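Side-chain contacts in beta-lactamase-related domain-containing protein (Bacteroides dorei DSM 17855, PDB 5TGF), which is probably a serine hydrolase of the beta-lactamase family, its substrate unknown, and can bind calcium: residues A[109-112]-A[113-117]; A[170-173]-A[174-178]; A[250-253]-A[254-258]; A[15-18]-A[19-23]; A[208-211]-A[212-216]. One frame throughout, in Å; residues are numbered along the deposited sequence.

Contact 1: A[109-112]-A[113-117]; sequences GVRP and YLPAP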
# COMPACT_ATOMS: atom_id res chain seq x y z
N GLY A 109 6.91 -16.06 -3.96
CA GLY A 109 6.29 -17.34 -4.28
C GLY A 109 5.42 -17.96 -3.22
O GLY A 109 4.97 -19.11 -3.38
N VAL A 110 5.16 -17.23 -2.13
CA VAL A 110 4.19 -17.67 -1.15
C VAL A 110 2.78 -17.60 -1.77
O VAL A 110 2.48 -16.72 -2.57
CB VAL A 110 4.28 -16.84 0.13
CG1 VAL A 110 3.17 -17.20 1.12
CG2 VAL A 110 5.65 -17.04 0.77
N ARG A 111 1.93 -18.57 -1.43
CA ARG A 111 0.57 -18.58 -1.99
C ARG A 111 -0.11 -17.21 -1.70
O ARG A 111 0.06 -16.70 -0.59
CB ARG A 111 -0.21 -19.71 -1.32
CG ARG A 111 -1.48 -20.09 -2.03
CD ARG A 111 -2.30 -21.03 -1.16
NE ARG A 111 -3.64 -21.11 -1.72
CZ ARG A 111 -4.05 -22.06 -2.54
NH1 ARG A 111 -3.25 -23.07 -2.82
NH2 ARG A 111 -5.27 -22.01 -3.06
N PRO A 112 -0.85 -16.63 -2.65
CA PRO A 112 -1.49 -15.34 -2.39
C PRO A 112 -2.43 -15.26 -1.18
O PRO A 112 -2.36 -14.30 -0.42
CB PRO A 112 -2.27 -15.05 -3.67
CG PRO A 112 -1.47 -15.76 -4.75
CD PRO A 112 -1.02 -17.02 -4.06
N TYR A 113 -3.36 -16.21 -1.09
CA TYR A 113 -4.37 -16.25 -0.02
C TYR A 113 -4.57 -17.68 0.46
O TYR A 113 -4.14 -18.64 -0.21
CB TYR A 113 -5.69 -15.63 -0.51
CG TYR A 113 -5.50 -14.20 -0.93
CD1 TYR A 113 -5.33 -13.18 0.03
CD2 TYR A 113 -5.32 -13.88 -2.27
CE1 TYR A 113 -5.07 -11.88 -0.36
CE2 TYR A 113 -5.02 -12.59 -2.66
CZ TYR A 113 -4.89 -11.58 -1.70
OH TYR A 113 -4.56 -10.29 -2.10
N LEU A 114 -5.15 -17.86 1.64
CA LEU A 114 -5.39 -19.24 2.14
C LEU A 114 -6.29 -20.00 1.12
O LEU A 114 -7.09 -19.38 0.45
CB LEU A 114 -6.02 -19.23 3.52
CG LEU A 114 -5.20 -18.64 4.68
CD1 LEU A 114 -6.02 -18.82 5.96
CD2 LEU A 114 -3.84 -19.27 4.85
N PRO A 115 -6.16 -21.34 1.02
CA PRO A 115 -7.05 -22.13 0.18
C PRO A 115 -8.52 -22.09 0.64
O PRO A 115 -8.83 -22.13 1.85
CB PRO A 115 -6.52 -23.55 0.29
CG PRO A 115 -5.28 -23.50 1.09
CD PRO A 115 -5.30 -22.20 1.85
N ALA A 116 -9.40 -21.95 -0.32
CA ALA A 116 -10.82 -21.85 -0.05
C ALA A 116 -11.32 -23.13 0.67
O ALA A 116 -10.78 -24.21 0.47
CB ALA A 116 -11.57 -21.60 -1.35
N PRO A 117 -12.24 -22.97 1.63
CA PRO A 117 -12.98 -21.77 1.94
C PRO A 117 -12.37 -20.94 3.08
O PRO A 117 -13.02 -20.01 3.56
CB PRO A 117 -14.34 -22.31 2.38
CG PRO A 117 -14.02 -23.61 3.04
CD PRO A 117 -12.82 -24.16 2.31
O HOH W 1 -6.52 -19.35 -2.32

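Contact 2: A[170-173]-A[174-178]; sequences LFQE and LIAAP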
# COMPACT_ATOMS: atom_id res chain seq x y z
N LEU A 170 3.05 -1.70 17.26
CA LEU A 170 4.16 -1.11 16.54
C LEU A 170 3.74 0.00 15.59
O LEU A 170 4.39 1.05 15.51
CB LEU A 170 4.96 -2.16 15.78
CG LEU A 170 5.84 -3.07 16.63
CD1 LEU A 170 6.36 -4.16 15.72
CD2 LEU A 170 7.00 -2.26 17.26
N PHE A 171 2.65 -0.21 14.87
CA PHE A 171 2.15 0.82 13.98
C PHE A 171 1.84 2.09 14.76
O PHE A 171 2.16 3.18 14.29
CB PHE A 171 0.88 0.33 13.27
CG PHE A 171 0.14 1.42 12.54
CD1 PHE A 171 0.78 2.24 11.62
CD2 PHE A 171 -1.22 1.60 12.76
CE1 PHE A 171 0.08 3.25 10.97
CE2 PHE A 171 -1.90 2.60 12.14
CZ PHE A 171 -1.25 3.42 11.21
N GLN A 172 1.20 1.95 15.91
CA GLN A 172 0.82 3.12 16.70
C GLN A 172 2.09 3.78 17.26
O GLN A 172 2.20 4.98 17.22
CB GLN A 172 -0.13 2.74 17.84
CG GLN A 172 -1.48 2.13 17.39
CD GLN A 172 -2.32 3.06 16.53
OE1 GLN A 172 -2.23 4.29 16.62
NE2 GLN A 172 -3.22 2.47 15.75
N GLU A 173 3.03 3.00 17.74
CA GLU A 173 4.24 3.57 18.37
C GLU A 173 5.13 4.29 17.33
O GLU A 173 5.54 5.44 17.55
CB GLU A 173 5.02 2.50 19.12
CG GLU A 173 6.33 3.01 19.70
CD GLU A 173 7.28 1.90 20.14
OE1 GLU A 173 6.86 0.72 20.19
OE2 GLU A 173 8.46 2.22 20.43
N LEU A 174 5.37 3.65 16.20
CA LEU A 174 6.41 4.07 15.25
C LEU A 174 5.94 4.97 14.10
O LEU A 174 6.74 5.69 13.52
CB LEU A 174 7.06 2.82 14.64
CG LEU A 174 7.78 1.89 15.61
CD1 LEU A 174 8.40 0.73 14.86
CD2 LEU A 174 8.86 2.64 16.39
N ILE A 175 4.65 4.90 13.75
CA ILE A 175 4.14 5.70 12.66
C ILE A 175 2.96 6.59 13.07
O ILE A 175 2.98 7.81 12.82
CB ILE A 175 3.75 4.81 11.46
CG1 ILE A 175 4.93 3.94 10.97
CG2 ILE A 175 3.13 5.63 10.33
CD1 ILE A 175 6.09 4.68 10.35
N ALA A 176 1.90 6.01 13.63
CA ALA A 176 0.66 6.78 13.84
C ALA A 176 0.81 7.89 14.91
O ALA A 176 0.47 9.04 14.66
CB ALA A 176 -0.51 5.87 14.18
N ALA A 177 1.30 7.53 16.08
CA ALA A 177 1.50 8.52 17.14
C ALA A 177 2.46 9.68 16.76
O ALA A 177 2.08 10.82 16.86
CB ALA A 177 1.91 7.85 18.43
N PRO A 178 3.66 9.38 16.22
CA PRO A 178 4.56 10.48 15.85
C PRO A 178 4.04 11.39 14.75
O PRO A 178 4.36 12.58 14.73
CB PRO A 178 5.81 9.76 15.37
CG PRO A 178 5.73 8.39 15.89
CD PRO A 178 4.30 8.07 16.07

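Contact 3: A[250-253]-A[254-258]; sequences GEYV and EKALG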
# COMPACT_ATOMS: atom_id res chain seq x y z
N GLY A 250 -0.69 -7.96 -18.18
CA GLY A 250 -1.96 -7.58 -17.55
C GLY A 250 -1.95 -7.37 -16.03
O GLY A 250 -2.99 -7.41 -15.40
N GLU A 251 -0.78 -7.12 -15.42
CA GLU A 251 -0.80 -6.69 -14.02
C GLU A 251 -1.23 -5.21 -13.98
O GLU A 251 -1.34 -4.55 -15.02
CB GLU A 251 0.58 -6.89 -13.37
CG GLU A 251 1.11 -8.32 -13.44
CD GLU A 251 0.38 -9.31 -12.52
OE1 GLU A 251 -0.39 -8.92 -11.63
OE2 GLU A 251 0.55 -10.53 -12.75
N TYR A 252 -1.47 -4.72 -12.77
CA TYR A 252 -2.10 -3.41 -12.57
C TYR A 252 -1.45 -2.26 -13.32
O TYR A 252 -2.15 -1.46 -13.93
CB TYR A 252 -2.20 -3.10 -11.07
CG TYR A 252 -2.55 -1.66 -10.79
CD1 TYR A 252 -3.87 -1.21 -10.77
CD2 TYR A 252 -1.55 -0.77 -10.56
CE1 TYR A 252 -4.13 0.13 -10.51
CE2 TYR A 252 -1.81 0.54 -10.27
CZ TYR A 252 -3.09 0.99 -10.30
OH TYR A 252 -3.24 2.36 -10.12
N VAL A 253 -0.13 -2.16 -13.30
CA VAL A 253 0.51 -1.00 -13.95
C VAL A 253 0.26 -0.99 -15.49
O VAL A 253 -0.05 0.07 -16.09
CB VAL A 253 2.00 -0.91 -13.58
CG1 VAL A 253 2.75 0.02 -14.50
CG2 VAL A 253 2.17 -0.49 -12.12
N GLU A 254 0.38 -2.16 -16.11
CA GLU A 254 0.14 -2.28 -17.56
C GLU A 254 -1.34 -2.08 -17.90
O GLU A 254 -1.67 -1.28 -18.77
CB GLU A 254 0.61 -3.65 -18.13
CG GLU A 254 0.25 -3.86 -19.62
CD GLU A 254 0.40 -5.33 -20.11
OE1 GLU A 254 1.37 -5.98 -19.70
OE2 GLU A 254 -0.48 -5.88 -20.86
N LYS A 255 -2.20 -2.68 -17.09
CA LYS A 255 -3.63 -2.67 -17.33
C LYS A 255 -4.28 -1.32 -17.02
O LYS A 255 -5.12 -0.85 -17.77
CB LYS A 255 -4.31 -3.77 -16.49
CG LYS A 255 -5.79 -3.91 -16.82
CD LYS A 255 -6.33 -5.26 -16.37
CE LYS A 255 -7.84 -5.20 -16.32
NZ LYS A 255 -8.39 -6.45 -15.75
N ALA A 256 -3.87 -0.70 -15.93
CA ALA A 256 -4.45 0.57 -15.48
C ALA A 256 -3.80 1.81 -16.04
O ALA A 256 -4.47 2.84 -16.23
CB ALA A 256 -4.45 0.63 -13.94
N LEU A 257 -2.48 1.78 -16.26
CA LEU A 257 -1.76 2.94 -16.73
C LEU A 257 -1.16 2.82 -18.13
O LEU A 257 -0.56 3.78 -18.62
CB LEU A 257 -0.67 3.36 -15.72
CG LEU A 257 -1.15 3.76 -14.33
CD1 LEU A 257 -0.88 2.68 -13.30
CD2 LEU A 257 -0.51 5.07 -13.92
N GLY A 258 -1.16 1.61 -18.70
CA GLY A 258 -0.52 1.43 -20.02
C GLY A 258 0.99 1.49 -20.04
O GLY A 258 1.59 1.74 -21.09
O HOH W 2 1.86 -6.66 -16.62

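Contact 4: A[15-18]-A[19-23]; sequences SIIS and SWMDK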
# COMPACT_ATOMS: atom_id res chain seq x y z
N SER A 15 -15.62 17.05 -11.36
CA SER A 15 -16.68 16.52 -12.22
C SER A 15 -16.60 15.01 -12.23
O SER A 15 -17.62 14.34 -12.21
CB SER A 15 -16.58 17.04 -13.66
OG SER A 15 -16.98 18.39 -13.74
N ILE A 16 -15.39 14.49 -12.28
CA ILE A 16 -15.23 13.03 -12.35
C ILE A 16 -15.71 12.39 -11.04
O ILE A 16 -16.44 11.42 -11.06
CB ILE A 16 -13.77 12.64 -12.64
CG1 ILE A 16 -13.39 13.07 -14.07
CG2 ILE A 16 -13.57 11.13 -12.45
CD1 ILE A 16 -11.89 12.98 -14.37
N ILE A 17 -15.31 12.95 -9.92
CA ILE A 17 -15.71 12.38 -8.63
C ILE A 17 -17.24 12.51 -8.42
O ILE A 17 -17.90 11.57 -7.98
CB ILE A 17 -14.94 13.01 -7.46
CG1 ILE A 17 -13.44 12.76 -7.62
CG2 ILE A 17 -15.43 12.48 -6.13
CD1 ILE A 17 -12.56 13.51 -6.65
N SER A 18 -17.80 13.65 -8.79
CA SER A 18 -19.24 13.87 -8.64
C SER A 18 -20.04 12.88 -9.47
O SER A 18 -21.07 12.36 -9.01
CB SER A 18 -19.62 15.32 -9.00
OG SER A 18 -19.00 16.22 -8.11
N SER A 19 -19.56 12.60 -10.68
CA SER A 19 -20.22 11.62 -11.53
C SER A 19 -20.21 10.22 -10.91
O SER A 19 -21.17 9.46 -11.08
CB SER A 19 -19.55 11.56 -12.92
OG SER A 19 -18.36 10.77 -12.86
N TRP A 20 -19.12 9.83 -10.25
CA TRP A 20 -19.15 8.57 -9.48
C TRP A 20 -20.22 8.58 -8.37
O TRP A 20 -20.87 7.58 -8.12
CB TRP A 20 -17.81 8.23 -8.86
CG TRP A 20 -16.66 8.09 -9.83
CD1 TRP A 20 -16.73 7.73 -11.15
CD2 TRP A 20 -15.27 8.30 -9.53
NE1 TRP A 20 -15.45 7.70 -11.69
CE2 TRP A 20 -14.54 8.06 -10.71
CE3 TRP A 20 -14.57 8.63 -8.36
CZ2 TRP A 20 -13.15 8.12 -10.75
CZ3 TRP A 20 -13.17 8.74 -8.42
CH2 TRP A 20 -12.48 8.54 -9.62
N MSE A 21 -20.42 9.72 -7.73
CA MSE A 21 -21.41 9.82 -6.66
C MSE A 21 -22.82 9.81 -7.27
O MSE A 21 -23.71 9.13 -6.77
CB MSE A 21 -21.22 11.10 -5.83
CG MSE A 21 -19.78 11.26 -5.30
SE MSE A 21 -19.44 9.91 -3.91
CE MSE A 21 -17.48 10.00 -3.99
N ASP A 22 -23.00 10.52 -8.38
CA ASP A 22 -24.30 10.56 -9.03
C ASP A 22 -24.73 9.20 -9.58
O ASP A 22 -25.92 8.87 -9.56
CB ASP A 22 -24.31 11.60 -10.15
CG ASP A 22 -24.11 13.02 -9.64
OD1 ASP A 22 -24.36 13.26 -8.44
OD2 ASP A 22 -23.64 13.88 -10.41
N LYS A 23 -23.77 8.36 -9.98
CA LYS A 23 -24.10 7.00 -10.46
C LYS A 23 -24.21 5.96 -9.36
O LYS A 23 -24.43 4.79 -9.62
CB LYS A 23 -23.07 6.52 -11.49
CG LYS A 23 -23.03 7.39 -12.72
CD LYS A 23 -21.88 7.04 -13.65
CE LYS A 23 -21.72 8.14 -14.67
NZ LYS A 23 -20.48 7.98 -15.47

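Contact 5: A[208-211]-A[212-216]; sequences NDYI and RFLKM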
# COMPACT_ATOMS: atom_id res chain seq x y z
N ASN A 208 -7.71 12.47 6.70
CA ASN A 208 -6.78 13.32 7.45
C ASN A 208 -5.59 12.51 7.94
O ASN A 208 -4.47 12.97 7.81
CB ASN A 208 -7.48 14.03 8.62
CG ASN A 208 -8.46 15.10 8.16
OD1 ASN A 208 -8.37 15.61 7.03
ND2 ASN A 208 -9.45 15.42 9.01
N ASP A 209 -5.82 11.29 8.43
CA ASP A 209 -4.74 10.44 8.87
C ASP A 209 -3.79 10.09 7.72
O ASP A 209 -2.57 10.21 7.86
CB ASP A 209 -5.26 9.16 9.50
CG ASP A 209 -5.66 9.35 10.95
OD1 ASP A 209 -5.70 10.52 11.45
OD2 ASP A 209 -5.91 8.31 11.58
N TYR A 210 -4.33 9.63 6.59
CA TYR A 210 -3.45 9.10 5.55
C TYR A 210 -2.67 10.22 4.84
O TYR A 210 -1.53 10.03 4.41
CB TYR A 210 -4.27 8.28 4.51
CG TYR A 210 -3.48 7.24 3.76
CD1 TYR A 210 -2.61 7.60 2.74
CD2 TYR A 210 -3.63 5.88 4.03
CE1 TYR A 210 -1.93 6.65 2.01
CE2 TYR A 210 -2.90 4.93 3.35
CZ TYR A 210 -2.05 5.31 2.35
OH TYR A 210 -1.29 4.38 1.69
N ILE A 211 -3.26 11.40 4.76
CA ILE A 211 -2.53 12.56 4.23
C ILE A 211 -1.28 12.87 5.08
O ILE A 211 -0.27 13.26 4.54
CB ILE A 211 -3.49 13.79 4.13
CG1 ILE A 211 -4.34 13.68 2.85
CG2 ILE A 211 -2.75 15.11 4.07
CD1 ILE A 211 -3.55 13.91 1.55
N ARG A 212 -1.37 12.70 6.41
CA ARG A 212 -0.18 12.88 7.27
C ARG A 212 0.93 11.91 6.94
O ARG A 212 2.12 12.29 6.89
CB ARG A 212 -0.52 12.79 8.77
CG ARG A 212 -1.49 13.86 9.26
CD ARG A 212 -2.11 13.45 10.58
NE ARG A 212 -2.97 14.52 11.08
CZ ARG A 212 -2.57 15.46 11.92
NH1 ARG A 212 -1.36 15.45 12.42
NH2 ARG A 212 -3.41 16.41 12.26
N PHE A 213 0.54 10.65 6.70
CA PHE A 213 1.46 9.61 6.26
C PHE A 213 2.17 9.97 4.94
O PHE A 213 3.38 9.85 4.85
CB PHE A 213 0.70 8.27 6.09
CG PHE A 213 1.54 7.18 5.49
CD1 PHE A 213 2.52 6.56 6.23
CD2 PHE A 213 1.42 6.84 4.14
CE1 PHE A 213 3.35 5.59 5.67
CE2 PHE A 213 2.24 5.86 3.57
CZ PHE A 213 3.21 5.24 4.34
N LEU A 214 1.39 10.36 3.94
CA LEU A 214 1.92 10.70 2.61
C LEU A 214 2.88 11.92 2.65
O LEU A 214 3.94 11.91 2.02
CB LEU A 214 0.78 10.96 1.63
CG LEU A 214 0.04 9.73 1.09
CD1 LEU A 214 -1.17 10.19 0.28
CD2 LEU A 214 0.94 8.83 0.28
N LYS A 215 2.55 12.90 3.48
CA LYS A 215 3.43 14.06 3.69
C LYS A 215 4.79 13.60 4.20
O LYS A 215 5.84 14.04 3.69
CB LYS A 215 2.79 15.04 4.68
CG LYS A 215 3.58 16.34 4.88
CD LYS A 215 3.01 17.23 5.98
CE LYS A 215 3.86 18.51 6.10
NZ LYS A 215 3.38 19.39 7.19
N MSE A 216 4.80 12.73 5.20
CA MSE A 216 6.02 12.12 5.69
C MSE A 216 6.81 11.45 4.60
O MSE A 216 8.03 11.63 4.51
CB MSE A 216 5.71 11.16 6.84
CG MSE A 216 6.98 10.59 7.50
SE MSE A 216 7.52 8.87 6.68
CE MSE A 216 5.96 7.77 7.19
O HOH W 3 -5.63 13.31 11.40

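Contact 1: A[109-112]-A[113-117]
The guanidinium group of Arg111 is flat, and Pro115 covers one of its faces: CB of the proline stands 3.9 Å above the plane, displaced toward the rim. The setting is an irregular, proline-rich surface loop of the beta-lactamase-like fold, between helix 100-103 and helix 125-133, and it illustrates how one long side chain can span a loop without regular backbone bonding. The edge of the same group turns to polar partners, the carbonyl oxygen of Tyr113 and water 1, both lying in its plane. The Tyr113 ring, in turn, has the carbonyl oxygen of Pro112 over one face, while Pro112 CB comes within 3.6 Å of Tyr113 CD2. Arg111 runs extended from CG to NE, its CG turned away from the backbone N (chi1 -165°), and this carries the guanidinium alongside the chain that follows. There NE donates to Tyr113 O at 2.9 Å, with a bent N-H...O angle of 133°. On the inner side, Val110 and Leu114 are buried and both pack on Leu150 of helix 150-163, while the backbone of Pro112 is hydrogen-bonded to Gly149 and Leu150. Tyr113 is exposed, and its side chain touches the group Ser58, Lys61 and Tyr147, a putative SxxK-type site, and lies near a bound glycerol, consistent with a place at the rim of the pocket. Water 1 extends the span from Arg111 to Leu114, accepting from Arg111 NH2 at 3.0 Å and donating to Leu114 O at 2.8 Å.

Contact 2: A[170-173]-A[174-178]
Phe171 and Ile175 meet at about a right angle, with CG2 of the isoleucine 3.9 Å from CE1 of the ring. The next residue, Ala176, approaches the same phenyl group differently: its CB sits over one face, 4.2 Å from the ring centroid, in a CH-pi contact. Phe171 reaches both because a chi1 of 169° swings the ring along the helix, with CG beside the residue's own carbonyl carbon. Leu170 and Leu174, by contrast, lie side by side and point the same way, CD2 of the first 4.1 Å from CD1 of the second. Helix 167-179 widens here into a pi-type turn, a useful example of how an i+5 bond changes which side chains become neighbours. Phe171 O accepts twice, from Ile175 N at 3.1 Å, which stands above the carbonyl plane, and from Ala176 N at 2.9 Å, nearly straight (174°) and in that plane. Ala177 N continues the wider pattern to Gln172 O, and a kink follows at Pro178, whose ring CD lies 3.3 Å from Glu173 O. The buried flank faces helix 60-74, where Phe171 packs on Val63 and Val67, and Leu174 on Val71 and Arg74. Gln172 is bent at chi2, laying OE1 3.4 Å from Ala176 CB while NE2 is bonded to Glu168 and Ser184; Glu173 stretches outward to a salt bridge with Lys165.

Contact 3: A[250-253]-A[254-258]
Between Gly250, at positive phi, and Gly258, positive again, the backbone makes a short helix, 252-257, in which Lys255 N donates to Glu251 O. Glu251 occupies the N-cap position of this helix in the beta-lactamase-like domain, a compact example of side chains gathered on a short helix of under two turns. Tyr252 carries the apolar part: Ala256 CB lies over one face of its ring, 3.9 Å from the centroid, a CH-pi contact in which CE1 is the nearest ring atom at 3.5 Å. The trans chi1 of the tyrosine (167°) carries the ring forward along the helix, over that methyl. Leu257 adds CD1, 3.8 Å from Tyr252 CE2, the two side chains crossing obliquely. Beyond the helix the tyrosine meets Trp270 and Phe323, and its hydroxyl is bonded to Glu272, joining this turn to strand 270-274. Lys255 reaches away along an extended chain to a cation-pi contact with Tyr324. At the start of the helix Glu251 OE1 and Tyr252 N both bond O1 of a glycerol, probably from the crystallisation liquor, near the putative SxxK residues. Glu254, extended, reaches back to this end: its OE1 takes a weak but nearly straight bond from Gly250 N at 3.2 Å, and water 2 links the same OE1, by donating at 3.2 Å, with Glu251 N, from which it accepts at 2.9 Å.

Contact 4: A[15-18]-A[19-23]
Two donors grip the carbonyl oxygen of Ile16: Ser19 OG donates to Ile16 O at 2.7 Å and Trp20 N at 3.2 Å. Both come from the same face of the carbonyl plane. Helix 11-22, near the N terminus of the beta-lactamase-like chain, thus offers a clear case of a serine turning its hydroxyl back onto a backbone acceptor three residues earlier. The turn depends on chi1 of 80°, which sets OG between the backbone N and the carbonyl carbon. Ile16 O also lies over one face of the Trp20 indole, 3.5 Å above its plane and displaced toward the rim, so the same oxygen meets two donors and the indole face. The indole lies alongside Ile16, both side chains pointing the same way, and Ile16 CG2 touches Trp20 CZ2 at 3.5 Å. Ile17 slants across the indole, its CG1 being 4.1 Å from Trp20 CZ3. Trp20 is buried, making edge-to-face contacts with Phe306 and Phe320 and packing on Val328 and Leu329 of the C-terminal helix 328-337, while Ile17, Ser18 and Met21, here selenomethionine, rest on Tyr45 of strand 38-46. The two terminal helices and an outermost strand of the large sheet are joined in this way. Ser18 OG and Ser15 OG are hydrogen-bonded to Asp14 O and Thr11 O, respectively. Farther along, the bend at chi2 of Met21 lets its side chain run beside Ile17, with CE 3.9 Å from Ile17 CG2.

Contact 5: A[208-211]-A[212-216]
Arg212 lies along the start of the segment 208-211, its CG 3.4 Å from Asn208 O and the edge of its guanidinium turned toward the same oxygen. This stretch of helix 207-218 in the beta-lactamase-like fold exemplifies an amphipathic helix, with an aromatic cluster toward the sheet and helix 60-74, and exposed Arg212 and Lys215 elsewhere on its surface. Arg212 NE gives its hydrogen to water 3 at 2.9 Å, and the water donates to Asp209 OD1 at 2.8 Å, spanning the 4.9 Å between Asp209 OD1 and Arg212 NE. Each has further partners: NH1 of the arginine bonds Leu179 O, and the aspartate carboxylate takes bonds from Thr182 N, His183 N and Ser184 OG. Phe213 comes next, directing an edge at the face of Tyr210 in a T-shaped pair, centroids 5.5 Å apart and planes at 68°. Both residues hold CG opposite their backbone N (chi1 -155° for Tyr210 and 174° for Phe213), which lays their side chains side by side. Tyr210 is stacked on Phe305 of strand 302-307 and its OH bonds Ala59 O, close to the putative SxxK serine. Leu214 then meets the tyrosine at its edge, where CD1 lies in the ring plane and CG is 3.8 Å from Tyr210 CE1. Lys215 extends outward past Tyr303, its CB 3.5 Å from Ile211 O, the oxygen that accepts its backbone N-H at 3.0 Å.

How the contacts relate
Taken from the N terminus, the five contacts follow in series as 4, 1, 2, 5 and 3; each is local, none nests in or crosses another, and none closes a long loop. Contact 4 fastens the first helix to the edge strand 38-46 and the last helix. Contact 1 shapes a loop packed on helix 150-163, and contact 2 sets helix 167-179 against helix 60-74. Contact 5 reaches that same helix from the sheet side, and contacts 2 and 5 touch directly, Ile175 CG2 being 4.2 Å from Phe213 CD1. Contact 3, on helix 252-257, packs on strand 270-274 at the other edge of the sheet, its centre about 33 Å from that of contact 2.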